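Local coordinates for E2A dna-binding protein (Human adenovirus 5, PDB 2WB0) that binds single-stranded DNA and, by forming multimers, unwinds the template without ATP during viral strand-displacement replication, also raising the rate of initiation, at residues A[43-48]-A[311-316]; A[48-53]-A[69-74]; A[205-210]-A[306-311]. One frame throughout, in Å; residues are numbered along the deposited sequence.

Contact 1: residues A[43-48]-A[311-316]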
loop_
_atom_site.group_PDB
_atom_site.type_symbol
_atom_site.label_atom_id
_atom_site.label_comp_id
_atom_site.label_asym_id
_atom_site.label_seq_id
_atom_site.Cartn_x
_atom_site.Cartn_y
_atom_site.Cartn_z
ATOM N N ALA A 43 -13.684 6.051 9.519
ATOM C CA ALA A 43 -12.533 6.943 9.369
ATOM C C ALA A 43 -12.708 8.197 10.281
ATOM O O ALA A 43 -11.731 8.703 10.847
ATOM C CB ALA A 43 -12.405 7.365 7.909
ATOM N N ALA A 44 -13.950 8.669 10.423
ATOM C CA ALA A 44 -14.248 9.826 11.305
ATOM C C ALA A 44 -14.011 9.480 12.787
ATOM O O ALA A 44 -13.483 10.299 13.555
ATOM C CB ALA A 44 -15.641 10.348 11.050
ATOM N N VAL A 45 -14.315 8.246 13.182
ATOM C CA VAL A 45 -13.884 7.771 14.488
ATOM C C VAL A 45 -12.344 7.884 14.662
ATOM O O VAL A 45 -11.797 8.478 15.659
ATOM C CB VAL A 45 -14.347 6.316 14.725
ATOM C CG1 VAL A 45 -13.732 5.747 15.971
ATOM C CG2 VAL A 45 -15.919 6.264 14.797
ATOM N N CYS A 46 -11.632 7.361 13.665
ATOM C CA CYS A 46 -10.200 7.301 13.791
ATOM C C CYS A 46 -9.610 8.732 13.822
ATOM O O CYS A 46 -8.699 9.006 14.599
ATOM C CB CYS A 46 -9.665 6.500 12.601
ATOM S SG CYS A 46 -10.101 4.737 12.694
ATOM N N LYS A 47 -10.087 9.606 12.930
ATOM C CA LYS A 47 -9.540 10.948 12.804
ATOM C C LYS A 47 -9.805 11.697 14.110
ATOM O O LYS A 47 -8.955 12.411 14.644
ATOM C CB LYS A 47 -10.224 11.672 11.631
ATOM C CG LYS A 47 -9.743 13.116 11.376
ATOM C CD LYS A 47 -8.230 13.171 10.992
ATOM C CE LYS A 47 -7.673 14.628 10.645
ATOM N NZ LYS A 47 -6.347 14.543 9.844
ATOM N N THR A 48 -11.002 11.510 14.655
ATOM C CA THR A 48 -11.313 12.108 15.944
ATOM C C THR A 48 -10.364 11.613 17.055
ATOM O O THR A 48 -9.832 12.445 17.834
ATOM C CB THR A 48 -12.837 11.954 16.316
ATOM O OG1 THR A 48 -13.608 12.430 15.219
ATOM C CG2 THR A 48 -13.213 12.805 17.506
ATOM N N ARG A 311 -5.210 -0.867 16.446
ATOM C CA ARG A 311 -5.177 -1.861 17.506
ATOM C C ARG A 311 -5.220 -1.101 18.867
ATOM O O ARG A 311 -5.988 -1.471 19.752
ATOM C CB ARG A 311 -3.983 -2.817 17.341
ATOM C CG ARG A 311 -4.040 -3.737 16.157
ATOM C CD ARG A 311 -2.834 -4.669 16.055
ATOM N NE ARG A 311 -2.950 -5.690 15.020
ATOM C CZ ARG A 311 -1.937 -6.249 14.381
ATOM N NH1 ARG A 311 -0.660 -5.871 14.621
ATOM N NH2 ARG A 311 -2.202 -7.137 13.427
ATOM N N SER A 312 -4.486 0.012 19.000
ATOM C CA SER A 312 -4.552 0.837 20.202
ATOM C C SER A 312 -5.935 1.407 20.486
ATOM O O SER A 312 -6.424 1.314 21.605
ATOM C CB SER A 312 -3.511 1.972 20.201
ATOM O OG SER A 312 -2.237 1.384 20.341
ATOM N N LEU A 313 -6.549 2.000 19.478
ATOM C CA LEU A 313 -7.900 2.567 19.567
ATOM C C LEU A 313 -8.877 1.507 19.990
ATOM O O LEU A 313 -9.769 1.783 20.850
ATOM C CB LEU A 313 -8.331 3.157 18.194
ATOM C CG LEU A 313 -9.764 3.602 17.870
ATOM C CD1 LEU A 313 -10.437 4.373 18.998
ATOM C CD2 LEU A 313 -9.720 4.519 16.531
ATOM N N TRP A 314 -8.744 0.318 19.378
ATOM C CA TRP A 314 -9.612 -0.804 19.657
ATOM C C TRP A 314 -9.494 -1.169 21.182
ATOM O O TRP A 314 -10.513 -1.331 21.886
ATOM C CB TRP A 314 -9.248 -2.014 18.795
ATOM C CG TRP A 314 -10.223 -3.122 19.014
ATOM C CD1 TRP A 314 -10.110 -4.187 19.898
ATOM C CD2 TRP A 314 -11.488 -3.258 18.377
ATOM N NE1 TRP A 314 -11.270 -4.968 19.854
ATOM C CE2 TRP A 314 -12.126 -4.418 18.928
ATOM C CE3 TRP A 314 -12.159 -2.509 17.400
ATOM C CZ2 TRP A 314 -13.378 -4.858 18.492
ATOM C CZ3 TRP A 314 -13.423 -2.942 16.983
ATOM C CH2 TRP A 314 -14.010 -4.111 17.520
ATOM N N SER A 315 -8.246 -1.221 21.672
ATOM C CA SER A 315 -7.924 -1.621 23.060
ATOM C C SER A 315 -8.492 -0.636 24.067
ATOM O O SER A 315 -8.724 -1.002 25.233
ATOM C CB SER A 315 -6.400 -1.732 23.281
ATOM O OG SER A 315 -5.815 -0.422 23.439
ATOM N N GLU A 316 -8.703 0.616 23.650
ATOM C CA GLU A 316 -9.301 1.599 24.516
ATOM C C GLU A 316 -10.822 1.453 24.520
ATOM O O GLU A 316 -11.496 2.152 25.267
ATOM C CB GLU A 316 -8.913 3.041 24.131
ATOM C CG GLU A 316 -7.390 3.306 24.245
ATOM C CD GLU A 316 -6.935 4.648 23.715
ATOM O OE1 GLU A 316 -7.762 5.512 23.353
ATOM O OE2 GLU A 316 -5.698 4.847 23.682
#
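A buried helix-helix packing joins the all-alpha domain to the last helix of the chain, with Leu313 of helix 300-315 set against Val45 and Cys46 of helix 40-53. The closest backbones belong to Cys46 and Leu313, whose CA atoms are 7.8 Å apart, near enough for a single leucine to bridge the two helices. One branch of that leucine does the work. Its CD2 lies 3.9 Å from Cys46 SG and equally close to Cys46 CA, so the methyl meets the backbone of the partner helix as well as its sulfur. Val45 adds a second, longer touch from its CG1, which is 4.2 Å from Leu313 CD2. The leucine reaches across because its CG stands anti to the backbone N (chi1 169°), while Cys46 turns its sulfur anti to the carbonyl carbon. No hydrogen bond crosses between 43-48 and 311-316, and the join is apolar throughout. Beyond it, Cys46 also packs on Met71 of helix 64-83, and Trp49, one turn further along helix 40-53, covers more of Leu313. Within segment 43-48 the carbonyl of Ala44 is used twice: Ala44 O accepts Thr48 N at 3.0 Å and Thr48 OG1 at 2.7 Å, the two donors arriving from opposite faces of the carbonyl plane, with the hydroxyl tilted 28° out of it.

Contact 2: residues A[48-53]-A[69-74]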
loop_
_atom_site.group_PDB
_atom_site.type_symbol
_atom_site.label_atom_id
_atom_site.label_comp_id
_atom_site.label_asym_id
_atom_site.label_seq_id
_atom_site.Cartn_x
_atom_site.Cartn_y
_atom_site.Cartn_z
ATOM N N THR A 48 -11.002 11.510 14.655
ATOM C CA THR A 48 -11.313 12.108 15.944
ATOM C C THR A 48 -10.364 11.613 17.055
ATOM O O THR A 48 -9.832 12.445 17.834
ATOM C CB THR A 48 -12.837 11.954 16.316
ATOM O OG1 THR A 48 -13.608 12.430 15.219
ATOM C CG2 THR A 48 -13.213 12.805 17.506
ATOM N N TRP A 49 -10.098 10.298 17.089
ATOM C CA TRP A 49 -9.194 9.728 18.094
ATOM C C TRP A 49 -7.730 10.260 17.921
ATOM O O TRP A 49 -7.019 10.591 18.898
ATOM C CB TRP A 49 -9.303 8.206 18.070
ATOM C CG TRP A 49 -8.297 7.443 18.928
ATOM C CD1 TRP A 49 -8.435 7.122 20.246
ATOM C CD2 TRP A 49 -7.063 6.849 18.503
ATOM N NE1 TRP A 49 -7.358 6.386 20.684
ATOM C CE2 TRP A 49 -6.506 6.183 19.631
ATOM C CE3 TRP A 49 -6.355 6.821 17.282
ATOM C CZ2 TRP A 49 -5.259 5.507 19.591
ATOM C CZ3 TRP A 49 -5.119 6.124 17.241
ATOM C CH2 TRP A 49 -4.589 5.469 18.390
ATOM N N LEU A 50 -7.314 10.388 16.672
ATOM C CA LEU A 50 -6.020 11.012 16.332
ATOM C C LEU A 50 -5.937 12.478 16.814
ATOM O O LEU A 50 -4.994 12.828 17.508
ATOM C CB LEU A 50 -5.855 10.962 14.851
ATOM C CG LEU A 50 -4.920 10.006 14.108
ATOM C CD1 LEU A 50 -4.165 8.837 14.856
ATOM C CD2 LEU A 50 -5.389 9.720 12.660
ATOM N N ASN A 51 -6.912 13.302 16.417
ATOM C CA ASN A 51 -7.030 14.700 16.799
ATOM C C ASN A 51 -6.907 14.845 18.307
ATOM O O ASN A 51 -6.474 15.891 18.810
ATOM C CB ASN A 51 -8.392 15.229 16.409
ATOM C CG ASN A 51 -8.472 15.680 14.937
ATOM O OD1 ASN A 51 -9.541 16.133 14.465
ATOM N ND2 ASN A 51 -7.379 15.556 14.213
ATOM N N GLU A 52 -7.284 13.779 19.018
ATOM C CA GLU A 52 -7.500 13.822 20.471
ATOM C C GLU A 52 -6.288 13.229 21.193
ATOM O O GLU A 52 -5.753 13.826 22.149
ATOM C CB GLU A 52 -8.853 13.126 20.784
ATOM C CG GLU A 52 -9.045 12.497 22.142
ATOM C CD GLU A 52 -10.382 11.714 22.227
ATOM O OE1 GLU A 52 -10.344 10.571 22.783
ATOM O OE2 GLU A 52 -11.428 12.232 21.706
ATOM N N GLU A 53 -5.804 12.101 20.696
ATOM C CA GLU A 53 -4.688 11.388 21.313
ATOM C C GLU A 53 -3.316 11.510 20.611
ATOM O O GLU A 53 -2.279 11.161 21.194
ATOM C CB GLU A 53 -5.060 9.914 21.441
ATOM C CG GLU A 53 -6.423 9.688 22.093
ATOM C CD GLU A 53 -6.339 9.663 23.606
ATOM O OE1 GLU A 53 -5.235 9.386 24.149
ATOM O OE2 GLU A 53 -7.383 9.914 24.254
ATOM N N THR A 69 -8.091 7.077 6.075
ATOM C CA THR A 69 -8.857 6.065 5.314
ATOM C C THR A 69 -8.379 4.653 5.588
ATOM O O THR A 69 -9.195 3.728 5.750
ATOM C CB THR A 69 -8.748 6.354 3.835
ATOM O OG1 THR A 69 -9.436 7.595 3.628
ATOM C CG2 THR A 69 -9.413 5.193 2.992
ATOM N N MET A 70 -7.057 4.480 5.686
ATOM C CA MET A 70 -6.579 3.154 5.966
ATOM C C MET A 70 -6.909 2.759 7.400
ATOM O O MET A 70 -7.247 1.610 7.647
ATOM C CB MET A 70 -5.088 2.957 5.663
ATOM C CG MET A 70 -4.742 3.073 4.176
ATOM S SD MET A 70 -5.722 2.012 3.047
ATOM C CE MET A 70 -5.201 0.454 3.747
ATOM N N MET A 71 -6.724 3.650 8.357
ATOM C CA MET A 71 -7.175 3.305 9.692
ATOM C C MET A 71 -8.669 2.871 9.658
ATOM O O MET A 71 -9.066 1.913 10.339
ATOM C CB MET A 71 -7.072 4.546 10.583
ATOM C CG MET A 71 -5.642 4.796 11.082
ATOM S SD MET A 71 -5.567 6.121 12.318
ATOM C CE MET A 71 -6.028 5.216 13.718
ATOM N N GLY A 72 -9.457 3.609 8.887
ATOM C CA GLY A 72 -10.883 3.274 8.705
ATOM C C GLY A 72 -11.100 1.850 8.224
ATOM O O GLY A 72 -11.956 1.109 8.747
ATOM N N ARG A 73 -10.342 1.435 7.231
ATOM C CA ARG A 73 -10.459 0.078 6.769
ATOM C C ARG A 73 -10.047 -0.947 7.826
ATOM O O ARG A 73 -10.624 -2.055 7.912
ATOM C CB ARG A 73 -9.570 -0.104 5.530
ATOM C CG ARG A 73 -9.960 0.758 4.269
ATOM C CD ARG A 73 -9.119 0.221 3.070
ATOM N NE ARG A 73 -9.029 1.097 1.852
ATOM C CZ ARG A 73 -8.215 0.903 0.797
ATOM N NH1 ARG A 73 -7.256 -0.071 0.788
ATOM N NH2 ARG A 73 -8.310 1.746 -0.262
ATOM N N PHE A 74 -8.997 -0.633 8.584
ATOM C CA PHE A 74 -8.569 -1.582 9.607
ATOM C C PHE A 74 -9.598 -1.654 10.713
ATOM O O PHE A 74 -9.858 -2.721 11.206
ATOM C CB PHE A 74 -7.204 -1.188 10.153
ATOM C CG PHE A 74 -6.113 -1.415 9.180
ATOM C CD1 PHE A 74 -6.004 -2.641 8.510
ATOM C CD2 PHE A 74 -5.187 -0.374 8.879
ATOM C CE1 PHE A 74 -4.987 -2.896 7.597
ATOM C CE2 PHE A 74 -4.160 -0.634 7.974
ATOM C CZ PHE A 74 -4.033 -1.856 7.344
#
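Segments 48-53 and 69-74 keep their backbones well apart, the nearest CA atoms, those of Leu50 and Met71, being 10.2 Å from each other, so side chains alone close the gap. Met71 spans most of it. Its CG sits beside the backbone N and the chain is bent at the thioether (chi3 82°), which gives sulfur and methyl separate partners. The sulfur goes to Leu50: SD is 3.6 Å from Leu50 CD2 and 4.0 Å from Leu50 CD1, so it meets both branches of the leucine. The methyl goes to the indole, where Met71 CE is 3.7 Å from Trp49 CZ3 and 3.9 Å from Trp49 CE3, the two side chains crossing at about a right angle. On one face the indole carries Glu53 CB from its own helix, offset toward the rim. The polar end of Trp49 points to another partner: NE1 is hydrogen-bonded to Glu316 OE1, beyond helix 300-315, and this bond limits how the ring can turn. Met309 of helix 300-315 touches both Trp49 and Leu50. The arrangement is apolar packing between two successive helices, 40-53 and 64-83, of the all-alpha domain.

Contact 3: residues A[205-210]-A[306-311]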
loop_
_atom_site.group_PDB
_atom_site.type_symbol
_atom_site.label_atom_id
_atom_site.label_comp_id
_atom_site.label_asym_id
_atom_site.label_seq_id
_atom_site.Cartn_x
_atom_site.Cartn_y
_atom_site.Cartn_z
ATOM N N ALA A 205 12.139 -3.697 14.695
ATOM C CA ALA A 205 12.147 -2.825 15.875
ATOM C C ALA A 205 10.800 -2.796 16.587
ATOM O O ALA A 205 10.725 -2.604 17.816
ATOM C CB ALA A 205 12.540 -1.420 15.511
ATOM N N LEU A 206 9.716 -2.936 15.837
ATOM C CA LEU A 206 8.419 -2.881 16.503
ATOM C C LEU A 206 8.061 -4.256 17.102
ATOM O O LEU A 206 7.316 -4.315 18.106
ATOM C CB LEU A 206 7.343 -2.374 15.496
ATOM C CG LEU A 206 5.848 -2.046 15.586
ATOM C CD1 LEU A 206 5.197 -1.968 16.993
ATOM C CD2 LEU A 206 5.455 -0.819 14.635
ATOM N N TYR A 207 8.549 -5.313 16.458
ATOM C CA TYR A 207 8.277 -6.700 16.857
ATOM C C TYR A 207 9.595 -7.478 17.067
ATOM O O TYR A 207 9.905 -8.454 16.311
ATOM C CB TYR A 207 7.381 -7.413 15.837
ATOM C CG TYR A 207 6.094 -6.679 15.621
ATOM C CD1 TYR A 207 5.019 -6.837 16.489
ATOM C CD2 TYR A 207 5.964 -5.799 14.559
ATOM C CE1 TYR A 207 3.827 -6.138 16.288
ATOM C CE2 TYR A 207 4.778 -5.127 14.314
ATOM C CZ TYR A 207 3.727 -5.255 15.198
ATOM O OH TYR A 207 2.585 -4.550 14.940
ATOM N N PRO A 208 10.391 -7.036 18.056
ATOM C CA PRO A 208 11.736 -7.609 18.176
ATOM C C PRO A 208 11.719 -9.130 18.463
ATOM O O PRO A 208 12.689 -9.812 18.125
ATOM C CB PRO A 208 12.367 -6.833 19.356
ATOM C CG PRO A 208 11.265 -6.237 20.136
ATOM C CD PRO A 208 10.005 -6.237 19.233
ATOM N N ASN A 209 10.608 -9.654 18.982
ATOM C CA ASN A 209 10.515 -11.092 19.338
ATOM C C ASN A 209 9.544 -11.908 18.498
ATOM O O ASN A 209 9.110 -12.979 18.935
ATOM C CB ASN A 209 10.159 -11.249 20.812
ATOM C CG ASN A 209 11.247 -10.700 21.717
ATOM O OD1 ASN A 209 12.437 -11.034 21.566
ATOM N ND2 ASN A 209 10.862 -9.797 22.600
ATOM N N ALA A 210 9.234 -11.405 17.294
ATOM C CA ALA A 210 8.345 -12.057 16.357
ATOM C C ALA A 210 8.828 -13.428 15.995
ATOM O O ALA A 210 10.013 -13.609 15.686
ATOM C CB ALA A 210 8.189 -11.207 15.072
ATOM N N ALA A 306 -0.755 2.660 10.735
ATOM C CA ALA A 306 -2.232 2.830 10.689
ATOM C C ALA A 306 -2.834 1.590 11.329
ATOM O O ALA A 306 -3.817 1.696 12.125
ATOM C CB ALA A 306 -2.775 2.940 9.298
ATOM N N LEU A 307 -2.297 0.429 10.985
ATOM C CA LEU A 307 -2.815 -0.822 11.571
ATOM C C LEU A 307 -2.616 -0.874 13.120
ATOM O O LEU A 307 -3.516 -1.257 13.935
ATOM C CB LEU A 307 -2.194 -2.052 10.887
ATOM C CG LEU A 307 -2.516 -3.438 11.539
ATOM C CD1 LEU A 307 -4.018 -3.771 11.551
ATOM C CD2 LEU A 307 -1.750 -4.616 10.827
ATOM N N VAL A 308 -1.412 -0.531 13.503
ATOM C CA VAL A 308 -1.000 -0.553 14.935
ATOM C C VAL A 308 -1.777 0.439 15.755
ATOM O O VAL A 308 -2.219 0.118 16.885
ATOM C CB VAL A 308 0.588 -0.448 15.093
ATOM C CG1 VAL A 308 0.985 -0.284 16.610
ATOM C CG2 VAL A 308 1.250 -1.576 14.462
ATOM N N MET A 309 -2.046 1.615 15.199
ATOM C CA MET A 309 -2.756 2.600 15.960
ATOM C C MET A 309 -4.253 2.181 16.049
ATOM O O MET A 309 -4.919 2.485 17.049
ATOM C CB MET A 309 -2.583 4.001 15.348
ATOM C CG MET A 309 -1.087 4.446 15.489
ATOM S SD MET A 309 -0.826 6.103 14.893
ATOM C CE MET A 309 -1.473 7.093 16.234
ATOM N N VAL A 310 -4.776 1.518 15.023
ATOM C CA VAL A 310 -6.169 0.992 15.180
ATOM C C VAL A 310 -6.223 -0.031 16.347
ATOM O O VAL A 310 -7.204 -0.055 17.150
ATOM C CB VAL A 310 -6.753 0.462 13.827
ATOM C CG1 VAL A 310 -7.971 -0.483 14.036
ATOM C CG2 VAL A 310 -7.211 1.643 12.968
ATOM N N ARG A 311 -5.210 -0.867 16.446
ATOM C CA ARG A 311 -5.177 -1.861 17.506
ATOM C C ARG A 311 -5.220 -1.101 18.867
ATOM O O ARG A 311 -5.988 -1.471 19.752
ATOM C CB ARG A 311 -3.983 -2.817 17.341
ATOM C CG ARG A 311 -4.040 -3.737 16.157
ATOM C CD ARG A 311 -2.834 -4.669 16.055
ATOM N NE ARG A 311 -2.950 -5.690 15.020
ATOM C CZ ARG A 311 -1.937 -6.249 14.381
ATOM N NH1 ARG A 311 -0.660 -5.871 14.621
ATOM N NH2 ARG A 311 -2.202 -7.137 13.427
#
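Val308, Tyr207 and Leu206 carry most of this surface contact, in which Leu206, at the C-terminal end of helix 189-206, and Tyr207, which opens the type I turn after it, face helix 300-315. The backbones are not close, with Leu206 CA and Val308 CA 9.8 Å apart, and the space is bridged by side chains reaching from both sides. A single methyl of the valine receives both partners. Val308 CG2 is 3.3 Å from Tyr207 OH and 4.3 Å from Leu206 CD2, and the tyrosine and valine side chains pass one another in opposite directions. Only the phenol end of Tyr207 comes this close, since its CZ is already 4.5 Å from the same methyl. The ring stays near its neighbour in sequence, with Leu206 CD1 over one face, toward the rim. Tyr207 is the first residue to leave helical geometry, and the turn it begins is closed by a bond of 3.2 Å from Ala210 N to Tyr207 O. The same carbonyl oxygen is also hydrogen-bonded to His214 NE2. Arg311, one turn on from Val308, meets the phenol oxygen at the edge of its guanidinium group, whose plane stands 82° from that of the ring. The stronger polar partner of the arginine lies elsewhere, as its NE is hydrogen-bonded to Tyr78 OH of helix 64-83. Arg311 NH1 and Tyr207 OH are 3.5 Å apart, a near approach without a hydrogen bond, while Leu307 CD2 lies over one face of the guanidinium, 3.6 Å above its plane and toward the rim.

Contacts 1 and 2 lie side by side, their centres about 5 Å apart, and both draw on helix 40-53, with Thr48 common to them. Contact 3 is about 15 Å from the centre of contact 1 and 16 Å from that of contact 2, sharing helix 300-315 and Arg311 with contact 1. Along the chain, contact 2 closes first, contact 3 spans a later stretch, and contact 1 encloses both. Helix 300-315 is therefore packed by the all-alpha domain and approached by the end of helix 189-206, joining the all-alpha domain and the two zinc-binding regions. All three contacts lie away from the two zinc sites.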